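Local atomic coordinates of phosphoglycerate oxidoreductase (Rhizobium etli, PDB entry 4HY3), a protein that probably binds NAD and, as a member of the D-isomer-specific 2-hydroxyacid dehydrogenase family, may reduce hydroxypyruvate or glyoxylate. Residues 234-239 and 260-265; 275-280 and 304-309; 286-291 and 308-313. All coordinates share one frame; numbering follows the deposited sequence.

All three contacts belong to the NAD-binding domain, a Rossmann-type parallel sheet flanked by helices. Interactions 1 and 3 are neighbouring strand pairs of that sheet, with centres about 10 Å apart. Strand 261-264 of interaction 1 lies next to strand 286-289 of interaction 3, and Leu264 N is probably hydrogen-bonded to Ala288 O at 2.9 Å. Interaction 2 packs helix 273-281 against the turn that leads into strand 309-311. It shares Gly308 and Phe309 with interaction 3, whose centre is about 9 Å away. Interaction 1 borders what is probably the dinucleotide site: Val237 touches residues of a GxGxxG-like motif. Interactions 2 and 3 both reach the second subunit.

Interaction 1 (234-239 and 260-265); sequences IFVVAA and AAFILL
Phe235 and Ile263 face the same way on two neighbouring parallel strands, 234-236 and 261-264. Their strand axes approach to 4.8 Å and differ in direction by 14°.

Four backbone hydrogen bonds join the strands in the alternating pattern of a parallel sheet. Ile234 gives its N-H to Ala261 O at 2.8 Å and accepts from Ile263 N through its own oxygen. Val236 does the same one step on, giving to Ile263 O and accepting from Leu265 N at 2.9 Å. Phe262 CA and Phe235 CA add CA-H...O contacts to Ile234 O and Ile263 O.

The apolar contacts divide between the two faces of the sheet. On the face of Phe235 and Ile263, Phe235 CG (chi1 -64°) and Ile263 CG1 are both anti to the carbonyl carbon, and the paired side chains run alongside each other. Ile263 CD1 comes obliquely to Phe235 CE1 at 3.4 Å. Leu265 CD1 meets the same ring at its edge, 4.0 Å from Phe235 CD1, and also rests against Val237 CG2. Helix 131-147 and helix 186-195 cover this side.

On the other face, Val236 touches two residues of the neighbouring strand. Its CG2 lies 3.6 Å from both CE1 and CZ of Phe262. Its CB lies 3.6 Å from Leu264 CD1, with the two side chains alongside each other. The Phe262 ring also makes an edge-to-face contact with Phe253.

This is the centre of the Rossmann sheet. Strand 233-236 lies between strands 178-182 and 261-264, and the loop after it begins at Val237, beside the probable dinucleotide-binding motif. The four backbone bonds hold the strands in register, while the side-chain contacts across the pair are mainly apolar.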
loop_
_atom_site.group_PDB
_atom_site.type_symbol
_atom_site.label_atom_id
_atom_site.label_comp_id
_atom_site.label_asym_id
_atom_site.label_seq_id
_atom_site.Cartn_x
_atom_site.Cartn_y
_atom_site.Cartn_z
ATOM N N ILE A 234 -11.670 -17.108 10.173
ATOM C CA ILE A 234 -10.745 -17.366 11.265
ATOM C C ILE A 234 -9.674 -18.295 10.741
ATOM O O ILE A 234 -9.994 -19.394 10.270
ATOM C CB ILE A 234 -11.457 -18.051 12.463
ATOM C CG1 ILE A 234 -12.605 -17.176 12.970
ATOM C CG2 ILE A 234 -10.488 -18.409 13.589
ATOM C CD1 ILE A 234 -13.786 -18.010 13.390
ATOM N N PHE A 235 -8.418 -17.845 10.842
ATOM C CA PHE A 235 -7.247 -18.631 10.480
ATOM C C PHE A 235 -6.452 -19.015 11.739
ATOM O O PHE A 235 -6.068 -18.132 12.514
ATOM C CB PHE A 235 -6.315 -17.799 9.577
ATOM C CG PHE A 235 -6.904 -17.411 8.241
ATOM C CD1 PHE A 235 -6.702 -18.214 7.112
ATOM C CD2 PHE A 235 -7.641 -16.234 8.100
ATOM C CE1 PHE A 235 -7.227 -17.848 5.872
ATOM C CE2 PHE A 235 -8.175 -15.872 6.872
ATOM C CZ PHE A 235 -7.972 -16.674 5.754
ATOM N N VAL A 236 -6.195 -20.311 11.937
ATOM C CA VAL A 236 -5.221 -20.797 12.941
ATOM C C VAL A 236 -3.810 -20.987 12.317
ATOM O O VAL A 236 -3.603 -21.785 11.386
ATOM C CB VAL A 236 -5.647 -22.125 13.597
ATOM C CG1 VAL A 236 -4.821 -22.345 14.855
ATOM C CG2 VAL A 236 -7.147 -22.153 13.899
ATOM N N VAL A 237 -2.830 -20.301 12.885
ATOM C CA VAL A 237 -1.643 -19.950 12.141
ATOM C C VAL A 237 -0.322 -20.171 12.906
ATOM O O VAL A 237 0.741 -20.375 12.296
ATOM C CB VAL A 237 -1.850 -18.518 11.618
ATOM C CG1 VAL A 237 -0.632 -17.645 11.747
ATOM C CG2 VAL A 237 -2.331 -18.584 10.203
ATOM N N ALA A 238 -0.408 -20.156 14.238
ATOM C CA ALA A 238 0.713 -20.457 15.132
ATOM C C ALA A 238 0.178 -21.072 16.414
ATOM O O ALA A 238 -0.983 -20.846 16.780
ATOM C CB ALA A 238 1.514 -19.205 15.448
ATOM N N ALA A 239 1.023 -21.866 17.078
ATOM C CA ALA A 239 0.742 -22.378 18.432
ATOM C C ALA A 239 1.002 -21.254 19.444
ATOM O O ALA A 239 1.752 -20.302 19.142
ATOM C CB ALA A 239 1.602 -23.601 18.741
ATOM N N ALA A 260 -19.605 -19.534 9.442
ATOM C CA ALA A 260 -18.256 -19.060 9.666
ATOM C C ALA A 260 -17.236 -19.889 8.896
ATOM O O ALA A 260 -17.409 -21.097 8.687
ATOM C CB ALA A 260 -17.937 -19.038 11.152
ATOM N N ALA A 261 -16.175 -19.226 8.461
ATOM C CA ALA A 261 -15.096 -19.920 7.785
ATOM C C ALA A 261 -13.905 -20.082 8.732
ATOM O O ALA A 261 -13.327 -19.090 9.207
ATOM C CB ALA A 261 -14.693 -19.189 6.508
ATOM N N PHE A 262 -13.559 -21.343 8.985
ATOM C CA PHE A 262 -12.488 -21.719 9.908
ATOM C C PHE A 262 -11.370 -22.486 9.195
ATOM O O PHE A 262 -11.578 -23.593 8.680
ATOM C CB PHE A 262 -13.057 -22.562 11.063
ATOM C CG PHE A 262 -12.018 -23.143 11.967
ATOM C CD1 PHE A 262 -11.632 -22.467 13.119
ATOM C CD2 PHE A 262 -11.425 -24.366 11.670
ATOM C CE1 PHE A 262 -10.669 -23.003 13.970
ATOM C CE2 PHE A 262 -10.461 -24.913 12.509
ATOM C CZ PHE A 262 -10.085 -24.235 13.667
ATOM N N ILE A 263 -10.175 -21.908 9.213
ATOM C CA ILE A 263 -9.097 -22.402 8.375
ATOM C C ILE A 263 -7.853 -22.788 9.180
ATOM O O ILE A 263 -7.187 -21.945 9.776
ATOM C CB ILE A 263 -8.791 -21.378 7.257
ATOM C CG1 ILE A 263 -10.071 -21.074 6.461
ATOM C CG2 ILE A 263 -7.706 -21.892 6.330
ATOM C CD1 ILE A 263 -10.124 -19.687 5.872
ATOM N N LEU A 264 -7.550 -24.077 9.190
ATOM C CA LEU A 264 -6.496 -24.628 10.042
ATOM C C LEU A 264 -5.165 -24.869 9.289
ATOM O O LEU A 264 -5.066 -25.775 8.439
ATOM C CB LEU A 264 -6.988 -25.926 10.673
ATOM C CG LEU A 264 -6.049 -26.595 11.653
ATOM C CD1 LEU A 264 -5.810 -25.676 12.843
ATOM C CD2 LEU A 264 -6.633 -27.939 12.081
ATOM N N LEU A 265 -4.141 -24.086 9.630
ATOM C CA LEU A 265 -2.907 -24.097 8.866
ATOM C C LEU A 265 -1.710 -24.611 9.631
ATOM O O LEU A 265 -0.710 -24.987 9.035
ATOM C CB LEU A 265 -2.609 -22.696 8.303
ATOM C CG LEU A 265 -3.669 -22.176 7.339
ATOM C CD1 LEU A 265 -3.567 -20.681 7.102
ATOM C CD2 LEU A 265 -3.640 -22.968 6.040
#

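Interaction 2 (275-280 and 304-309); sequences ALMAAV and RSLKGF
Val280 and Gly308 mark the nearest approach of the two backbones, with CA atoms 6.6 Å apart. One segment belongs to helix 273-281. The other is irregular and ends in a type II beta turn from Leu306 to Phe309. In the Rossmann-type domain this packs a helix on the sheet face against the turn that starts strand 309-311. Gly308 has a phi of 93°, where a side chain would be jammed against Lys307 O.

No hydrogen bond crosses the contact; it is held by apolar packing. Val280 buries the most area in it. Its CB lies 3.6 Å from Leu306 CD2, and its CG1 rests near the carbonyl oxygens of Lys307 and Gly308. Met277, a selenomethionine, bends at chi3 (64°), which carries its CE to 3.9 Å from the same Leu306 methyl. Leu306 CD2 thus touches two helix residues about one turn apart. At the start of 304-309, Arg304 NH1 forms a salt bridge with Glu161 of the second subunit.

Deeper in, Phe309 presents its ring edge to the helix, where Leu276 CD2 meets CE1 at 3.6 Å, near the ring plane.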
loop_
_atom_site.group_PDB
_atom_site.type_symbol
_atom_site.label_atom_id
_atom_site.label_comp_id
_atom_site.label_asym_id
_atom_site.label_seq_id
_atom_site.Cartn_x
_atom_site.Cartn_y
_atom_site.Cartn_z
ATOM N N ALA A 275 -14.740 -32.484 17.694
ATOM C CA ALA A 275 -15.496 -31.272 18.026
ATOM C C ALA A 275 -15.681 -30.419 16.782
ATOM O O ALA A 275 -16.787 -29.950 16.525
ATOM C CB ALA A 275 -14.826 -30.472 19.132
ATOM N N LEU A 276 -14.605 -30.249 16.001
ATOM C CA LEU A 276 -14.662 -29.498 14.731
ATOM C C LEU A 276 -15.561 -30.147 13.662
ATOM O O LEU A 276 -16.433 -29.491 13.096
ATOM C CB LEU A 276 -13.255 -29.217 14.183
ATOM C CG LEU A 276 -13.158 -28.767 12.712
ATOM C CD1 LEU A 276 -13.457 -27.288 12.495
ATOM C CD2 LEU A 276 -11.814 -29.164 12.137
HETATM N N MSE A 277 -15.361 -31.432 13.398
HETATM C CA MSE A 277 -16.233 -32.156 12.463
HETATM C C MSE A 277 -17.697 -32.006 12.850
HETATM O O MSE A 277 -18.557 -31.709 12.005
HETATM C CB MSE A 277 -15.789 -33.610 12.409
HETATM C CG MSE A 277 -14.390 -33.669 11.814
HETATM SE SE MSE A 277 -13.951 -35.508 11.263
HETATM C CE MSE A 277 -15.315 -35.737 9.857
ATOM N N ALA A 278 -17.986 -32.186 14.137
ATOM C CA ALA A 278 -19.330 -32.045 14.656
ATOM C C ALA A 278 -19.978 -30.733 14.208
ATOM O O ALA A 278 -21.109 -30.749 13.708
ATOM C CB ALA A 278 -19.327 -32.167 16.170
ATOM N N ALA A 279 -19.256 -29.615 14.360
ATOM C CA ALA A 279 -19.757 -28.288 13.958
ATOM C C ALA A 279 -19.935 -28.154 12.450
ATOM O O ALA A 279 -20.713 -27.307 11.983
ATOM C CB ALA A 279 -18.856 -27.188 14.479
ATOM N N VAL A 280 -19.238 -28.997 11.691
ATOM C CA VAL A 280 -19.378 -28.956 10.237
ATOM C C VAL A 280 -20.604 -29.724 9.735
ATOM O O VAL A 280 -21.388 -29.173 8.971
ATOM C CB VAL A 280 -18.123 -29.437 9.455
ATOM C CG1 VAL A 280 -18.101 -28.795 8.069
ATOM C CG2 VAL A 280 -16.824 -29.149 10.200
ATOM N N ARG A 304 -13.108 -37.793 5.344
ATOM C CA ARG A 304 -13.105 -37.897 3.906
ATOM C C ARG A 304 -14.459 -37.638 3.228
ATOM O O ARG A 304 -14.514 -37.052 2.146
ATOM C CB ARG A 304 -12.495 -39.227 3.522
ATOM C CG ARG A 304 -11.209 -39.441 4.306
ATOM C CD ARG A 304 -10.342 -40.507 3.694
ATOM N NE ARG A 304 -9.073 -40.618 4.394
ATOM C CZ ARG A 304 -7.886 -40.494 3.811
ATOM N NH1 ARG A 304 -7.810 -40.249 2.512
ATOM N NH2 ARG A 304 -6.777 -40.617 4.531
ATOM N N SER A 305 -15.547 -38.023 3.883
ATOM C CA SER A 305 -16.875 -37.870 3.291
ATOM C C SER A 305 -17.566 -36.536 3.637
ATOM O O SER A 305 -18.509 -36.115 2.962
ATOM C CB SER A 305 -17.762 -39.045 3.699
ATOM O OG SER A 305 -18.108 -38.936 5.065
ATOM N N LEU A 306 -17.098 -35.872 4.685
ATOM C CA LEU A 306 -17.810 -34.718 5.223
ATOM C C LEU A 306 -17.982 -33.593 4.208
ATOM O O LEU A 306 -16.993 -33.016 3.751
ATOM C CB LEU A 306 -17.079 -34.199 6.449
ATOM C CG LEU A 306 -17.870 -33.243 7.316
ATOM C CD1 LEU A 306 -18.968 -34.025 8.016
ATOM C CD2 LEU A 306 -16.934 -32.588 8.322
ATOM N N LYS A 307 -19.226 -33.287 3.843
ATOM C CA LYS A 307 -19.483 -32.112 3.023
ATOM C C LYS A 307 -19.131 -30.860 3.829
ATOM O O LYS A 307 -19.348 -30.813 5.046
ATOM C CB LYS A 307 -20.944 -32.052 2.524
ATOM C CG LYS A 307 -21.932 -31.304 3.424
ATOM C CD LYS A 307 -22.235 -32.075 4.717
ATOM C CE LYS A 307 -22.895 -31.206 5.790
ATOM N NZ LYS A 307 -24.259 -30.758 5.386
ATOM N N GLY A 308 -18.577 -29.860 3.146
ATOM C CA GLY A 308 -18.378 -28.531 3.738
ATOM C C GLY A 308 -17.009 -28.341 4.366
ATOM O O GLY A 308 -16.737 -27.304 4.979
ATOM N N PHE A 309 -16.157 -29.353 4.208
ATOM C CA PHE A 309 -14.809 -29.352 4.753
ATOM C C PHE A 309 -13.802 -29.563 3.610
ATOM O O PHE A 309 -13.723 -30.671 3.062
ATOM C CB PHE A 309 -14.680 -30.465 5.803
ATOM C CG PHE A 309 -13.391 -30.434 6.579
ATOM C CD1 PHE A 309 -13.350 -29.887 7.856
ATOM C CD2 PHE A 309 -12.210 -30.959 6.035
ATOM C CE1 PHE A 309 -12.163 -29.855 8.572
ATOM C CE2 PHE A 309 -11.018 -30.917 6.751
ATOM C CZ PHE A 309 -10.996 -30.361 8.018
#

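Interaction 3 (286-291 and 308-313)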
loop_
_atom_site.group_PDB
_atom_site.type_symbol
_atom_site.label_atom_id
_atom_site.label_comp_id
_atom_site.label_asym_id
_atom_site.label_seq_id
_atom_site.Cartn_x
_atom_site.Cartn_y
_atom_site.Cartn_z
ATOM N N VAL A 286 -18.330 -23.695 8.309
ATOM C CA VAL A 286 -17.697 -24.376 7.179
ATOM C C VAL A 286 -16.159 -24.358 7.371
ATOM O O VAL A 286 -15.629 -23.465 8.039
ATOM C CB VAL A 286 -18.175 -23.718 5.870
ATOM C CG1 VAL A 286 -17.334 -22.490 5.513
ATOM C CG2 VAL A 286 -18.249 -24.743 4.748
ATOM N N ALA A 287 -15.436 -25.335 6.837
ATOM C CA ALA A 287 -13.987 -25.417 7.161
ATOM C C ALA A 287 -12.967 -26.014 6.131
ATOM O O ALA A 287 -13.332 -26.622 5.132
ATOM C CB ALA A 287 -13.798 -26.061 8.531
ATOM N N ALA A 288 -11.679 -25.792 6.393
ATOM C CA ALA A 288 -10.584 -26.396 5.623
ATOM C C ALA A 288 -9.357 -26.447 6.487
ATOM O O ALA A 288 -8.986 -25.443 7.074
ATOM C CB ALA A 288 -10.268 -25.591 4.382
ATOM N N SER A 289 -8.735 -27.611 6.563
ATOM C CA SER A 289 -7.462 -27.737 7.237
ATOM C C SER A 289 -6.439 -28.358 6.297
ATOM O O SER A 289 -6.821 -29.049 5.343
ATOM C CB SER A 289 -7.581 -28.600 8.494
ATOM O OG SER A 289 -6.294 -28.809 9.076
ATOM N N ASP A 290 -5.158 -28.111 6.596
ATOM C CA ASP A 290 -4.030 -28.759 5.933
ATOM C C ASP A 290 -3.337 -29.722 6.862
ATOM O O ASP A 290 -2.461 -30.469 6.454
ATOM C CB ASP A 290 -3.004 -27.738 5.410
ATOM C CG ASP A 290 -1.999 -28.370 4.444
ATOM O OD1 ASP A 290 -2.397 -28.899 3.368
ATOM O OD2 ASP A 290 -0.805 -28.360 4.777
ATOM N N VAL A 291 -3.723 -29.706 8.123
ATOM C CA VAL A 291 -3.085 -30.584 9.085
ATOM C C VAL A 291 -4.153 -31.432 9.780
ATOM O O VAL A 291 -5.319 -31.047 9.834
ATOM C CB VAL A 291 -2.186 -29.774 10.050
ATOM C CG1 VAL A 291 -3.039 -28.891 10.954
ATOM C CG2 VAL A 291 -1.249 -30.687 10.853
ATOM N N GLY A 308 -18.577 -29.860 3.146
ATOM C CA GLY A 308 -18.378 -28.531 3.738
ATOM C C GLY A 308 -17.009 -28.341 4.366
ATOM O O GLY A 308 -16.737 -27.304 4.979
ATOM N N PHE A 309 -16.157 -29.353 4.208
ATOM C CA PHE A 309 -14.809 -29.352 4.753
ATOM C C PHE A 309 -13.802 -29.563 3.610
ATOM O O PHE A 309 -13.723 -30.671 3.062
ATOM C CB PHE A 309 -14.680 -30.465 5.803
ATOM C CG PHE A 309 -13.391 -30.434 6.579
ATOM C CD1 PHE A 309 -13.350 -29.887 7.856
ATOM C CD2 PHE A 309 -12.210 -30.959 6.035
ATOM C CE1 PHE A 309 -12.163 -29.855 8.572
ATOM C CE2 PHE A 309 -11.018 -30.917 6.751
ATOM C CZ PHE A 309 -10.996 -30.361 8.018
ATOM N N ILE A 310 -13.047 -28.514 3.255
ATOM C CA ILE A 310 -11.955 -28.614 2.255
ATOM C C ILE A 310 -10.673 -29.257 2.793
ATOM O O ILE A 310 -10.098 -28.757 3.761
ATOM C CB ILE A 310 -11.592 -27.247 1.645
ATOM C CG1 ILE A 310 -12.691 -26.775 0.703
ATOM C CG2 ILE A 310 -10.290 -27.330 0.862
ATOM C CD1 ILE A 310 -12.619 -25.295 0.390
ATOM N N ARG A 311 -10.220 -30.328 2.124
ATOM C CA ARG A 311 -9.068 -31.156 2.557
ATOM C C ARG A 311 -7.755 -30.909 1.781
ATOM O O ARG A 311 -7.774 -30.641 0.562
ATOM C CB ARG A 311 -9.419 -32.650 2.486
ATOM C CG ARG A 311 -10.296 -33.168 3.618
ATOM C CD ARG A 311 -11.284 -34.230 3.126
ATOM N NE ARG A 311 -12.122 -33.728 2.035
ATOM C CZ ARG A 311 -13.417 -33.442 2.130
ATOM N NH1 ARG A 311 -14.078 -33.622 3.272
ATOM N NH2 ARG A 311 -14.050 -32.973 1.063
ATOM N N SER A 312 -6.630 -31.042 2.495
ATOM C CA SER A 312 -5.296 -30.743 1.979
ATOM C C SER A 312 -4.242 -31.557 2.757
ATOM O O SER A 312 -4.043 -31.334 3.958
ATOM C CB SER A 312 -5.028 -29.236 2.118
ATOM O OG SER A 312 -4.198 -28.754 1.082
ATOM N N ALA A 313 -3.562 -32.480 2.071
ATOM C CA ALA A 313 -2.653 -33.439 2.698
ATOM C C ALA A 313 -1.292 -32.904 3.208
ATOM O O ALA A 313 -0.227 -33.304 2.706
ATOM C CB ALA A 313 -2.448 -34.615 1.767
#
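Ala287 and Phe309 pair in the last two strands of the parallel Rossmann sheet, where 309-311 is the outermost strand within the chain. Ala287 N donates to Gly308 O at 3.0 Å, almost straight at 178°. Ala287 O accepts from Ile310 N at 2.7 Å. The next rung, Ser289 N to Ile310 O, is weak at 3.3 Å.

On one face Ala288 CB packs on Ile310 CB at 3.5 Å, under helix 131-147. On the other, the Phe309 ring lies across strand 286-289. Its CG is anti to the backbone N (chi1 -172°), which brings CD1 to 3.9 Å from Ala287 CB and CZ to 3.9 Å from Ser289 CB. Replacing Phe309 with an alanine would probably open a gap between these two residues and helix 273-281.

The two strands are joined without an alpha helix, unlike a classical beta-alpha-beta crossover. Past them, Asp290 OD1 takes a weak hydrogen bond from Ser312 OG at 2.9 Å. The same carboxylate also accepts from the backbone N-H groups of Arg315 and Ala316. Arg311 NH1 binds Val303 O and Leu306 O, while Arg311 N donates to Asp153 of the second subunit.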